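Local atomic coordinates of 4-alpha-glucanotransferase (Streptococcus agalactiae, PDB entry 6M6T), a protein that belongs to the amylomaltase family, folds around a TIM barrel and holds glycan ligands in pockets of that fold. Residues S15-L20 / W472-E477; I22-R27 / L71-L76; G67-I72 / E189-F194; K197-L202 / K288-L293. All coordinates share one frame; numbering follows the deposited sequence.

Contact 1: S15-L20 / W472-E477; sequences SLPGDL and WRMRKE
Arg473 reaches along the backbone of residues 15-20 and donates from NE to the carbonyl of Leu16, with Arg473 NE 3.2 Å from Leu16 O. The donor lies nearly along the C=O axis and the acceptor is tilted 16° out of the guanidinium plane. NH2 extends the grip with a long, weak bond to Gly18 O. Beside this, the two chains join by a main-chain hydrogen bond, Met474 N to Ser15 O at 2.9 Å. The arginine chain leaves CB with CG beside its own backbone N and bends at chi3 (72°), which brings the guanidinium alongside residues 16-18. On the flank, Pro17 and Met474 lie side by side, Pro17 CG 3.6 Å from Met474 CE, while Ser15 CB meets the indole of Trp472 at CE3, also 3.6 Å away. Farther out, Trp472 and Met474 both rest on Met448 of helix 448-451, and Leu16 and Pro17 pack on the start of helix 27-38. Residues 15-20 follow strand 6-10 and residues 472-477 follow helix 448-451, which comes directly after strand 443-447; the two strands, first and last in the barrel, are neighbours in its parallel sheet. Since the arginine bonds here go to carbonyl oxygens instead of carboxylates, its positive charge probably faces the negative ends of backbone carbonyl dipoles, and the join depends on the path of the main chain.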
# COMPACT_ATOMS: atom_id res chain seq x y z
N SER A 15 -9.38 -6.35 -1.93
CA SER A 15 -10.74 -6.12 -2.41
C SER A 15 -11.21 -7.17 -3.42
O SER A 15 -12.40 -7.18 -3.77
CB SER A 15 -10.85 -4.72 -3.03
OG SER A 15 -10.15 -3.76 -2.28
N LEU A 16 -10.32 -8.04 -3.90
CA LEU A 16 -10.72 -9.18 -4.72
C LEU A 16 -11.81 -9.96 -4.00
O LEU A 16 -11.94 -9.86 -2.78
CB LEU A 16 -9.51 -10.07 -5.01
CG LEU A 16 -8.60 -9.76 -6.20
CD1 LEU A 16 -8.24 -8.27 -6.32
CD2 LEU A 16 -7.34 -10.58 -6.06
N PRO A 17 -12.64 -10.79 -4.67
CA PRO A 17 -13.62 -11.58 -3.98
C PRO A 17 -13.05 -12.97 -3.68
O PRO A 17 -11.97 -13.28 -4.14
CB PRO A 17 -14.76 -11.69 -4.98
CG PRO A 17 -14.24 -11.06 -6.24
CD PRO A 17 -12.74 -10.99 -6.09
N GLY A 18 -13.78 -13.76 -2.90
CA GLY A 18 -13.34 -15.12 -2.55
C GLY A 18 -14.14 -15.74 -1.43
O GLY A 18 -15.17 -15.21 -1.06
N ASP A 19 -13.68 -16.86 -0.91
CA ASP A 19 -14.46 -17.51 0.17
C ASP A 19 -13.66 -17.43 1.47
O ASP A 19 -14.20 -17.80 2.49
CB ASP A 19 -14.73 -18.97 -0.21
CG ASP A 19 -15.83 -19.16 -1.24
OD1 ASP A 19 -15.54 -19.09 -2.44
OD2 ASP A 19 -16.98 -19.40 -0.82
N LEU A 20 -12.45 -16.89 1.39
CA LEU A 20 -11.53 -16.80 2.54
C LEU A 20 -11.74 -15.52 3.34
O LEU A 20 -10.99 -15.34 4.28
CB LEU A 20 -10.09 -16.87 2.05
CG LEU A 20 -9.72 -18.14 1.30
CD1 LEU A 20 -8.22 -18.24 1.12
CD2 LEU A 20 -10.24 -19.35 2.02
N TRP A 472 -13.36 -2.61 2.03
CA TRP A 472 -14.16 -2.83 0.82
C TRP A 472 -13.70 -4.08 0.08
O TRP A 472 -12.50 -4.27 -0.17
CB TRP A 472 -14.08 -1.62 -0.10
CG TRP A 472 -15.01 -1.75 -1.25
CD1 TRP A 472 -16.37 -1.67 -1.21
CD2 TRP A 472 -14.66 -2.01 -2.61
NE1 TRP A 472 -16.89 -1.84 -2.47
CE2 TRP A 472 -15.86 -2.05 -3.35
CE3 TRP A 472 -13.44 -2.21 -3.28
CZ2 TRP A 472 -15.88 -2.29 -4.72
CZ3 TRP A 472 -13.47 -2.45 -4.63
CH2 TRP A 472 -14.68 -2.48 -5.34
N ARG A 473 -14.65 -4.92 -0.27
CA ARG A 473 -14.44 -5.98 -1.24
C ARG A 473 -15.49 -5.83 -2.34
O ARG A 473 -16.52 -5.18 -2.16
CB ARG A 473 -14.49 -7.36 -0.58
CG ARG A 473 -13.32 -7.63 0.36
CD ARG A 473 -13.42 -8.96 1.06
NE ARG A 473 -13.17 -10.07 0.15
CZ ARG A 473 -13.76 -11.26 0.22
NH1 ARG A 473 -14.64 -11.52 1.19
NH2 ARG A 473 -13.47 -12.20 -0.67
N MET A 474 -15.20 -6.41 -3.49
CA MET A 474 -16.05 -6.26 -4.67
C MET A 474 -16.73 -7.58 -5.02
O MET A 474 -16.07 -8.61 -5.18
CB MET A 474 -15.24 -5.76 -5.85
CG MET A 474 -15.87 -6.00 -7.19
SD MET A 474 -14.54 -6.25 -8.38
CE MET A 474 -13.94 -7.82 -7.75
N ARG A 475 -18.05 -7.54 -5.17
CA ARG A 475 -18.79 -8.71 -5.61
C ARG A 475 -18.51 -8.99 -7.09
O ARG A 475 -18.52 -8.06 -7.91
CB ARG A 475 -20.28 -8.49 -5.39
CG ARG A 475 -20.59 -7.73 -4.12
CD ARG A 475 -22.02 -7.95 -3.67
NE ARG A 475 -23.01 -7.30 -4.54
CZ ARG A 475 -23.40 -6.04 -4.40
NH1 ARG A 475 -22.89 -5.29 -3.43
NH2 ARG A 475 -24.31 -5.53 -5.24
N LYS A 476 -18.22 -10.26 -7.41
CA LYS A 476 -18.10 -10.68 -8.81
C LYS A 476 -19.38 -10.41 -9.58
O LYS A 476 -19.36 -10.17 -10.79
CB LYS A 476 -17.74 -12.17 -8.88
CG LYS A 476 -17.01 -12.61 -10.16
CD LYS A 476 -16.13 -13.84 -9.89
CE LYS A 476 -15.03 -14.04 -10.95
NZ LYS A 476 -14.12 -12.87 -11.15
N GLU A 477 -20.51 -10.43 -8.87
CA GLU A 477 -21.80 -10.06 -9.44
C GLU A 477 -21.80 -8.65 -10.03
O GLU A 477 -22.60 -8.36 -10.92
CB GLU A 477 -22.85 -10.20 -8.34
CG GLU A 477 -24.21 -9.59 -8.63
CD GLU A 477 -25.16 -9.73 -7.46
OE1 GLU A 477 -24.68 -10.11 -6.36
OE2 GLU A 477 -26.37 -9.47 -7.63

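Contact 2: I22-R27 / L71-L76; sequences IGTFGR and LIDFDL
The N-cap of helix 74-78 is Asp73, and its carboxylate also receives the hydroxyl of Thr24 from the loop that leads into helix 27-38. Thr24 OG1 donates to Asp73 OD1 over 2.9 Å, approaching from above the carboxylate plane, while the other oxygen takes the capping bond, Leu76 N to Asp73 OD2 at 2.8 Å. Asp73 CG stands anti to its backbone N (chi1 -176°), a setting in which one oxygen can serve the helix start and the other the neighbouring loop. Both donors come from out of the carboxylate plane, and together they probably limit its rotation. These loops follow strands 6-10 and 43-45, adjacent in the parallel barrel sheet, and each runs into a helix; Gly26 holds the N-cap position of helix 27-38 as Asp73 does that of helix 74-78. A main-chain bond ties them, Phe25 N to Leu71 O at 3.0 Å. The Phe25 ring takes Leu71 over one face, with Leu71 CB 4.3 Å from the ring centroid and 14° off its normal, a CH-pi contact. One branch of the leucine, CD1, also reaches Phe25 CZ at 4.2 Å, and the other, CD2, comes 3.5 Å from Gly23 O. The Phe25 ring further meets two residues of helix 182-208, Phe195 edge-to-face and Trp199.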
# COMPACT_ATOMS: atom_id res chain seq x y z
N ILE A 22 -11.25 -12.47 2.38
CA ILE A 22 -10.33 -11.42 1.98
C ILE A 22 -9.66 -11.86 0.69
O ILE A 22 -9.36 -13.05 0.51
CB ILE A 22 -9.29 -11.14 3.08
CG1 ILE A 22 -8.47 -9.89 2.73
CG2 ILE A 22 -8.41 -12.36 3.30
CD1 ILE A 22 -8.32 -8.94 3.88
N GLY A 23 -9.43 -10.92 -0.23
CA GLY A 23 -8.75 -11.26 -1.47
C GLY A 23 -7.40 -11.89 -1.23
O GLY A 23 -6.75 -11.70 -0.20
N THR A 24 -6.96 -12.67 -2.20
CA THR A 24 -5.81 -13.54 -2.07
C THR A 24 -5.02 -13.52 -3.37
O THR A 24 -5.55 -13.19 -4.44
CB THR A 24 -6.25 -15.00 -1.81
OG1 THR A 24 -6.58 -15.65 -3.06
CG2 THR A 24 -7.47 -15.10 -0.89
N PHE A 25 -3.78 -14.02 -3.32
CA PHE A 25 -3.07 -14.23 -4.57
C PHE A 25 -3.58 -15.48 -5.29
O PHE A 25 -2.80 -16.26 -5.84
CB PHE A 25 -1.57 -14.37 -4.30
CG PHE A 25 -0.93 -13.16 -3.67
CD1 PHE A 25 -1.35 -11.87 -3.99
CD2 PHE A 25 0.11 -13.31 -2.76
CE1 PHE A 25 -0.75 -10.77 -3.41
CE2 PHE A 25 0.72 -12.20 -2.19
CZ PHE A 25 0.29 -10.94 -2.51
N GLY A 26 -4.90 -15.63 -5.36
CA GLY A 26 -5.51 -16.86 -5.80
C GLY A 26 -6.18 -16.72 -7.14
O GLY A 26 -5.80 -15.86 -7.93
N ARG A 27 -7.20 -17.54 -7.39
CA ARG A 27 -7.74 -17.60 -8.73
C ARG A 27 -8.32 -16.26 -9.16
O ARG A 27 -8.06 -15.80 -10.28
CB ARG A 27 -8.78 -18.72 -8.83
CG ARG A 27 -8.54 -19.58 -10.07
CD ARG A 27 -9.66 -20.55 -10.37
NE ARG A 27 -9.28 -21.91 -10.00
CZ ARG A 27 -10.11 -22.96 -10.02
NH1 ARG A 27 -11.37 -22.80 -10.39
NH2 ARG A 27 -9.67 -24.16 -9.66
N LEU A 71 -2.96 -12.55 2.75
CA LEU A 71 -3.19 -12.64 1.32
C LEU A 71 -2.77 -13.98 0.75
O LEU A 71 -2.98 -14.20 -0.45
CB LEU A 71 -2.47 -11.50 0.59
CG LEU A 71 -2.73 -10.10 1.16
CD1 LEU A 71 -2.24 -9.03 0.20
CD2 LEU A 71 -4.20 -9.94 1.46
N ILE A 72 -2.20 -14.87 1.55
CA ILE A 72 -1.87 -16.21 1.06
C ILE A 72 -3.15 -16.97 0.75
O ILE A 72 -4.14 -16.90 1.49
CB ILE A 72 -0.98 -16.94 2.08
CG1 ILE A 72 0.48 -16.60 1.80
CG2 ILE A 72 -1.21 -18.45 2.02
CD1 ILE A 72 1.40 -17.16 2.82
N ASP A 73 -3.14 -17.69 -0.37
CA ASP A 73 -4.34 -18.37 -0.83
C ASP A 73 -4.34 -19.81 -0.37
O ASP A 73 -3.38 -20.55 -0.62
CB ASP A 73 -4.47 -18.32 -2.35
CG ASP A 73 -5.78 -18.92 -2.84
OD1 ASP A 73 -6.86 -18.48 -2.38
OD2 ASP A 73 -5.71 -19.84 -3.68
N PHE A 74 -5.42 -20.21 0.30
CA PHE A 74 -5.53 -21.60 0.72
C PHE A 74 -5.68 -22.55 -0.47
O PHE A 74 -5.18 -23.68 -0.41
CB PHE A 74 -6.70 -21.74 1.69
CG PHE A 74 -6.46 -21.10 3.02
CD1 PHE A 74 -5.17 -20.76 3.41
CD2 PHE A 74 -7.51 -20.83 3.87
CE1 PHE A 74 -4.94 -20.17 4.64
CE2 PHE A 74 -7.28 -20.24 5.10
CZ PHE A 74 -5.99 -19.91 5.48
N ASP A 75 -6.33 -22.11 -1.55
CA ASP A 75 -6.56 -23.01 -2.69
C ASP A 75 -5.25 -23.33 -3.40
O ASP A 75 -4.96 -24.49 -3.70
CB ASP A 75 -7.56 -22.39 -3.66
CG ASP A 75 -8.99 -22.37 -3.11
OD1 ASP A 75 -9.40 -23.36 -2.45
OD2 ASP A 75 -9.69 -21.35 -3.33
N LEU A 76 -4.45 -22.30 -3.68
CA LEU A 76 -3.14 -22.53 -4.27
C LEU A 76 -2.30 -23.46 -3.40
O LEU A 76 -1.49 -24.25 -3.92
CB LEU A 76 -2.43 -21.20 -4.47
CG LEU A 76 -2.65 -20.51 -5.82
CD1 LEU A 76 -1.85 -19.22 -5.88
CD2 LEU A 76 -2.28 -21.44 -6.96

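Contact 3: G67-I72 / E189-F194; sequences GNTHLI and EVTQYF
Gln192, on helix 182-208, closes a pair of hydrogen bonds with the backbone of Gly67. Its CB points away from residues 67-72, and CG lies beside the backbone N; the bend at chi2 (-48°) then turns the amide back to the loop. CD comes within 3.4 Å of Gly67 N. Beyond it the two ends of the amide divide the work: Gln192 OE1 accepts from Gly67 N at 2.6 Å, and Gln192 NE2 donates to Gly67 O at 3.1 Å. Both bonds are almost straight (175°), each acceptor is met on a lone pair in its carbonyl plane, and Gly67 O lies within 2° of the amide plane. Phe143, Ala66 and Trp139 also touch this side chain. From the loop, Ile72 lays its CD1 against Phe194, with Ile72 CD1 3.4 Å from Thr191 O. Thr69 OG1 passes Thr191 CB at 3.9 Å, while the hydroxyl of Thr191 bonds to His188 O within its own helix. The loop includes an Asx turn, His70 N to Asn68 OD1, at the start of the 3-10 turn 69-71. It follows strand 43-45 of the barrel. Because one amide answers both the N-H and the C=O of a single buried glycine, the side chain imitates a peptide group and satisfies the polar backbone without any charge.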
# COMPACT_ATOMS: atom_id res chain seq x y z
N GLY A 67 5.69 -9.87 3.76
CA GLY A 67 4.40 -10.02 3.11
C GLY A 67 3.27 -10.15 4.11
O GLY A 67 3.36 -10.91 5.08
N ASN A 68 2.20 -9.39 3.89
CA ASN A 68 0.99 -9.57 4.69
C ASN A 68 0.47 -10.99 4.52
O ASN A 68 0.01 -11.37 3.43
CB ASN A 68 -0.10 -8.57 4.30
CG ASN A 68 -1.46 -8.92 4.88
OD1 ASN A 68 -1.56 -9.59 5.90
ND2 ASN A 68 -2.51 -8.46 4.21
N THR A 69 0.49 -11.77 5.58
CA THR A 69 0.18 -13.18 5.40
C THR A 69 -1.30 -13.44 5.13
O THR A 69 -1.64 -14.54 4.70
CB THR A 69 0.62 -13.96 6.61
OG1 THR A 69 0.86 -15.30 6.21
CG2 THR A 69 -0.48 -13.93 7.70
N HIS A 70 -2.17 -12.46 5.37
CA HIS A 70 -3.59 -12.67 5.10
C HIS A 70 -3.87 -12.92 3.63
O HIS A 70 -4.93 -13.46 3.29
CB HIS A 70 -4.41 -11.48 5.59
CG HIS A 70 -4.44 -11.33 7.07
ND1 HIS A 70 -5.07 -10.28 7.70
CD2 HIS A 70 -3.93 -12.12 8.05
CE1 HIS A 70 -4.94 -10.42 9.01
NE2 HIS A 70 -4.25 -11.52 9.25
N LEU A 71 -2.96 -12.55 2.75
CA LEU A 71 -3.19 -12.64 1.32
C LEU A 71 -2.77 -13.98 0.75
O LEU A 71 -2.98 -14.20 -0.45
CB LEU A 71 -2.47 -11.50 0.59
CG LEU A 71 -2.73 -10.10 1.16
CD1 LEU A 71 -2.24 -9.03 0.20
CD2 LEU A 71 -4.20 -9.94 1.46
N ILE A 72 -2.20 -14.87 1.55
CA ILE A 72 -1.87 -16.21 1.06
C ILE A 72 -3.15 -16.97 0.75
O ILE A 72 -4.14 -16.90 1.49
CB ILE A 72 -0.98 -16.94 2.08
CG1 ILE A 72 0.48 -16.60 1.80
CG2 ILE A 72 -1.21 -18.45 2.02
CD1 ILE A 72 1.40 -17.16 2.82
N GLU A 189 9.12 -17.77 8.86
CA GLU A 189 9.96 -17.90 7.66
C GLU A 189 9.19 -18.56 6.53
O GLU A 189 9.19 -18.08 5.39
CB GLU A 189 11.21 -18.72 7.97
CG GLU A 189 12.43 -17.87 8.17
CD GLU A 189 13.40 -18.44 9.19
OE1 GLU A 189 13.72 -19.66 9.14
OE2 GLU A 189 13.83 -17.65 10.06
N VAL A 190 8.51 -19.67 6.84
CA VAL A 190 7.86 -20.45 5.80
C VAL A 190 6.66 -19.69 5.26
O VAL A 190 6.39 -19.71 4.05
CB VAL A 190 7.50 -21.85 6.35
CG1 VAL A 190 6.57 -22.59 5.40
CG2 VAL A 190 8.77 -22.68 6.59
N THR A 191 5.92 -18.99 6.12
CA THR A 191 4.83 -18.19 5.59
C THR A 191 5.35 -17.08 4.68
O THR A 191 4.72 -16.77 3.66
CB THR A 191 3.96 -17.61 6.71
OG1 THR A 191 4.76 -16.88 7.65
CG2 THR A 191 3.22 -18.73 7.42
N GLN A 192 6.52 -16.50 4.99
CA GLN A 192 7.09 -15.53 4.05
C GLN A 192 7.46 -16.19 2.73
O GLN A 192 7.29 -15.59 1.65
CB GLN A 192 8.30 -14.82 4.68
CG GLN A 192 7.95 -13.71 5.70
CD GLN A 192 6.88 -12.72 5.21
OE1 GLN A 192 7.08 -11.97 4.26
NE2 GLN A 192 5.73 -12.72 5.89
N TYR A 193 7.95 -17.44 2.79
CA TYR A 193 8.27 -18.17 1.56
C TYR A 193 7.01 -18.38 0.72
O TYR A 193 7.04 -18.22 -0.51
CB TYR A 193 8.92 -19.51 1.90
CG TYR A 193 8.98 -20.50 0.74
CD1 TYR A 193 9.98 -20.41 -0.22
CD2 TYR A 193 8.05 -21.53 0.62
CE1 TYR A 193 10.04 -21.31 -1.28
CE2 TYR A 193 8.11 -22.44 -0.43
CZ TYR A 193 9.10 -22.32 -1.38
OH TYR A 193 9.17 -23.21 -2.43
N PHE A 194 5.90 -18.73 1.37
CA PHE A 194 4.63 -18.89 0.68
C PHE A 194 4.22 -17.61 -0.01
O PHE A 194 3.89 -17.60 -1.21
CB PHE A 194 3.54 -19.29 1.66
CG PHE A 194 3.63 -20.68 2.12
CD1 PHE A 194 4.12 -21.66 1.28
CD2 PHE A 194 3.23 -21.02 3.39
CE1 PHE A 194 4.21 -22.96 1.69
CE2 PHE A 194 3.32 -22.31 3.82
CZ PHE A 194 3.81 -23.29 2.97

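Contact 4: K197-L202 / K288-L293; sequences KQWFEL and KMYDYL
Met289, at the end of helix 277-289, lays its methyl over the indole of Trp199 and brings its sulfur near both that ring and the ring of Phe200. Met289 CE stands 3.6 Å from the centroid of the five-membered ring of Trp199, 22° off its normal, a CH-pi contact over the face. The sulfur makes oblique Met-aromatic contacts with both rings, Met289 SD being 4.4 Å from the centroid of the five-membered ring of Trp199 and 4.8 Å from that of the Phe200 ring. Bends at chi2 (-68°) and chi3 (-54°) fold the methionine so that its methyl comes down on the indole. The same residue offers its carbonyl to the indole N-H, but the bond from Trp199 NE1 to Met289 O, at 3.3 Å, is weak and bent. Helix 182-208 and helix 277-289 lead into strands 212-217 and 292-295, neighbours in the parallel barrel sheet, so this contact packs together two helices of the barrel's outer layer, at the point where the second turns inward to its strand. Phe200 places its edge at the end of that helix, with Lys288 O, near the ring plane, 3.5 Å from Phe200 CE1, and one face of its ring is covered by Trp199 CD1 from the preceding residue. CE of Lys288 approaches the same ring, 4.2 Å from Phe200 CZ. Tyr290, the first residue past the helix, brings CD1 to within 4.1 Å of Trp199 CZ2; its side chain is about 14 Å from a bound 1,5-anhydro-D-glucitol. Ile213 touches both Trp199 and Tyr290.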
# COMPACT_ATOMS: atom_id res chain seq x y z
N LYS A 197 6.52 -16.87 -3.08
CA LYS A 197 6.26 -17.83 -4.16
C LYS A 197 4.96 -17.50 -4.90
O LYS A 197 4.95 -17.33 -6.14
CB LYS A 197 6.22 -19.25 -3.56
CG LYS A 197 6.27 -20.41 -4.55
CD LYS A 197 5.18 -21.44 -4.22
CE LYS A 197 5.63 -22.87 -4.50
NZ LYS A 197 6.24 -22.98 -5.85
N GLN A 198 3.86 -17.33 -4.15
CA GLN A 198 2.56 -17.02 -4.76
C GLN A 198 2.56 -15.65 -5.43
O GLN A 198 2.08 -15.50 -6.56
CB GLN A 198 1.46 -17.12 -3.70
CG GLN A 198 1.51 -18.46 -2.99
CD GLN A 198 0.18 -18.96 -2.47
OE1 GLN A 198 -0.73 -18.19 -2.19
NE2 GLN A 198 0.07 -20.28 -2.34
N TRP A 199 3.10 -14.64 -4.73
CA TRP A 199 3.09 -13.29 -5.28
C TRP A 199 3.88 -13.21 -6.58
O TRP A 199 3.45 -12.55 -7.53
CB TRP A 199 3.66 -12.28 -4.28
CG TRP A 199 4.06 -11.07 -5.05
CD1 TRP A 199 5.32 -10.74 -5.49
CD2 TRP A 199 3.18 -10.07 -5.56
NE1 TRP A 199 5.26 -9.58 -6.23
CE2 TRP A 199 3.96 -9.15 -6.28
CE3 TRP A 199 1.81 -9.87 -5.47
CZ2 TRP A 199 3.41 -8.05 -6.91
CZ3 TRP A 199 1.26 -8.77 -6.08
CH2 TRP A 199 2.06 -7.87 -6.79
N PHE A 200 5.05 -13.83 -6.64
CA PHE A 200 5.82 -13.72 -7.86
C PHE A 200 5.21 -14.56 -8.98
O PHE A 200 5.32 -14.18 -10.15
CB PHE A 200 7.28 -14.07 -7.60
CG PHE A 200 8.09 -12.88 -7.08
CD1 PHE A 200 8.14 -11.69 -7.82
CD2 PHE A 200 8.74 -12.92 -5.85
CE1 PHE A 200 8.84 -10.60 -7.37
CE2 PHE A 200 9.45 -11.84 -5.39
CZ PHE A 200 9.50 -10.66 -6.16
N GLU A 201 4.50 -15.64 -8.64
CA GLU A 201 3.68 -16.30 -9.64
C GLU A 201 2.66 -15.33 -10.25
O GLU A 201 2.51 -15.25 -11.48
CB GLU A 201 2.96 -17.50 -9.03
CG GLU A 201 3.72 -18.82 -9.18
CD GLU A 201 3.18 -19.88 -8.24
OE1 GLU A 201 3.93 -20.84 -7.93
OE2 GLU A 201 2.00 -19.74 -7.80
N LEU A 202 1.94 -14.60 -9.39
CA LEU A 202 0.96 -13.64 -9.89
C LEU A 202 1.61 -12.53 -10.72
O LEU A 202 1.12 -12.17 -11.80
CB LEU A 202 0.16 -13.05 -8.73
CG LEU A 202 -0.89 -12.08 -9.27
CD1 LEU A 202 -1.90 -12.84 -10.10
CD2 LEU A 202 -1.59 -11.31 -8.16
N LYS A 288 12.22 -4.63 -7.50
CA LYS A 288 12.04 -6.04 -7.82
C LYS A 288 10.65 -6.54 -7.46
O LYS A 288 10.10 -7.41 -8.15
CB LYS A 288 13.11 -6.92 -7.14
CG LYS A 288 13.07 -8.37 -7.68
CD LYS A 288 13.91 -9.38 -6.89
CE LYS A 288 13.51 -10.84 -7.24
NZ LYS A 288 14.65 -11.68 -7.74
N MET A 289 10.04 -6.01 -6.39
CA MET A 289 8.71 -6.46 -6.02
C MET A 289 7.68 -6.05 -7.06
O MET A 289 6.64 -6.70 -7.18
CB MET A 289 8.32 -5.91 -4.65
CG MET A 289 8.66 -6.85 -3.47
SD MET A 289 7.71 -8.40 -3.39
CE MET A 289 6.00 -7.82 -3.43
N TYR A 290 7.94 -5.00 -7.81
CA TYR A 290 6.93 -4.40 -8.65
C TYR A 290 7.51 -4.10 -10.02
O TYR A 290 8.67 -4.41 -10.32
CB TYR A 290 6.37 -3.14 -7.99
CG TYR A 290 5.94 -3.40 -6.56
CD1 TYR A 290 4.96 -4.35 -6.27
CD2 TYR A 290 6.54 -2.75 -5.51
CE1 TYR A 290 4.56 -4.60 -4.96
CE2 TYR A 290 6.15 -3.00 -4.19
CZ TYR A 290 5.17 -3.92 -3.93
OH TYR A 290 4.79 -4.15 -2.63
N ASP A 291 6.67 -3.52 -10.87
CA ASP A 291 7.10 -2.97 -12.15
C ASP A 291 7.21 -1.44 -12.10
O ASP A 291 8.06 -0.85 -12.79
CB ASP A 291 6.12 -3.38 -13.26
CG ASP A 291 5.83 -4.89 -13.29
OD1 ASP A 291 6.76 -5.69 -13.60
OD2 ASP A 291 4.67 -5.29 -13.03
N TYR A 292 6.38 -0.80 -11.29
CA TYR A 292 6.43 0.64 -11.08
C TYR A 292 6.22 0.89 -9.60
O TYR A 292 5.22 0.44 -9.04
CB TYR A 292 5.35 1.36 -11.90
CG TYR A 292 5.80 1.77 -13.28
CD1 TYR A 292 5.85 0.85 -14.31
CD2 TYR A 292 6.18 3.07 -13.55
CE1 TYR A 292 6.28 1.21 -15.57
CE2 TYR A 292 6.61 3.45 -14.81
CZ TYR A 292 6.66 2.52 -15.81
OH TYR A 292 7.08 2.89 -17.07
N LEU A 293 7.14 1.61 -8.97
CA LEU A 293 7.05 1.89 -7.54
C LEU A 293 6.51 3.29 -7.31
O LEU A 293 6.95 4.25 -7.93
CB LEU A 293 8.42 1.75 -6.87
CG LEU A 293 8.43 1.76 -5.34
CD1 LEU A 293 8.00 0.39 -4.78
CD2 LEU A 293 9.81 2.19 -4.83

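Contacts 2, 3 and 4 gather round helix 182-208: contacts 3 and 4 use neighbouring parts of it, their centres about 14 Å apart, and contact 2 reaches it through the probable hydrogen bond of Asp73 N to Gln198 OE1. Contacts 2 and 3 share Leu71 and Ile72, with centres about 11 Å apart. The centre of contact 1 lies about 11 Å from that of contact 2, which it touches, and about 21 Å from that of contact 4. Along the chain, contact 1 spans nearly the whole sequence and encloses the others; contact 3 starts on the loop where contact 2 ends, and contact 4 comes after both. Together they tie loops and outer helices to one another along five consecutive strands of the barrel, 443-447, 6-10, 43-45, 212-217 and 292-295.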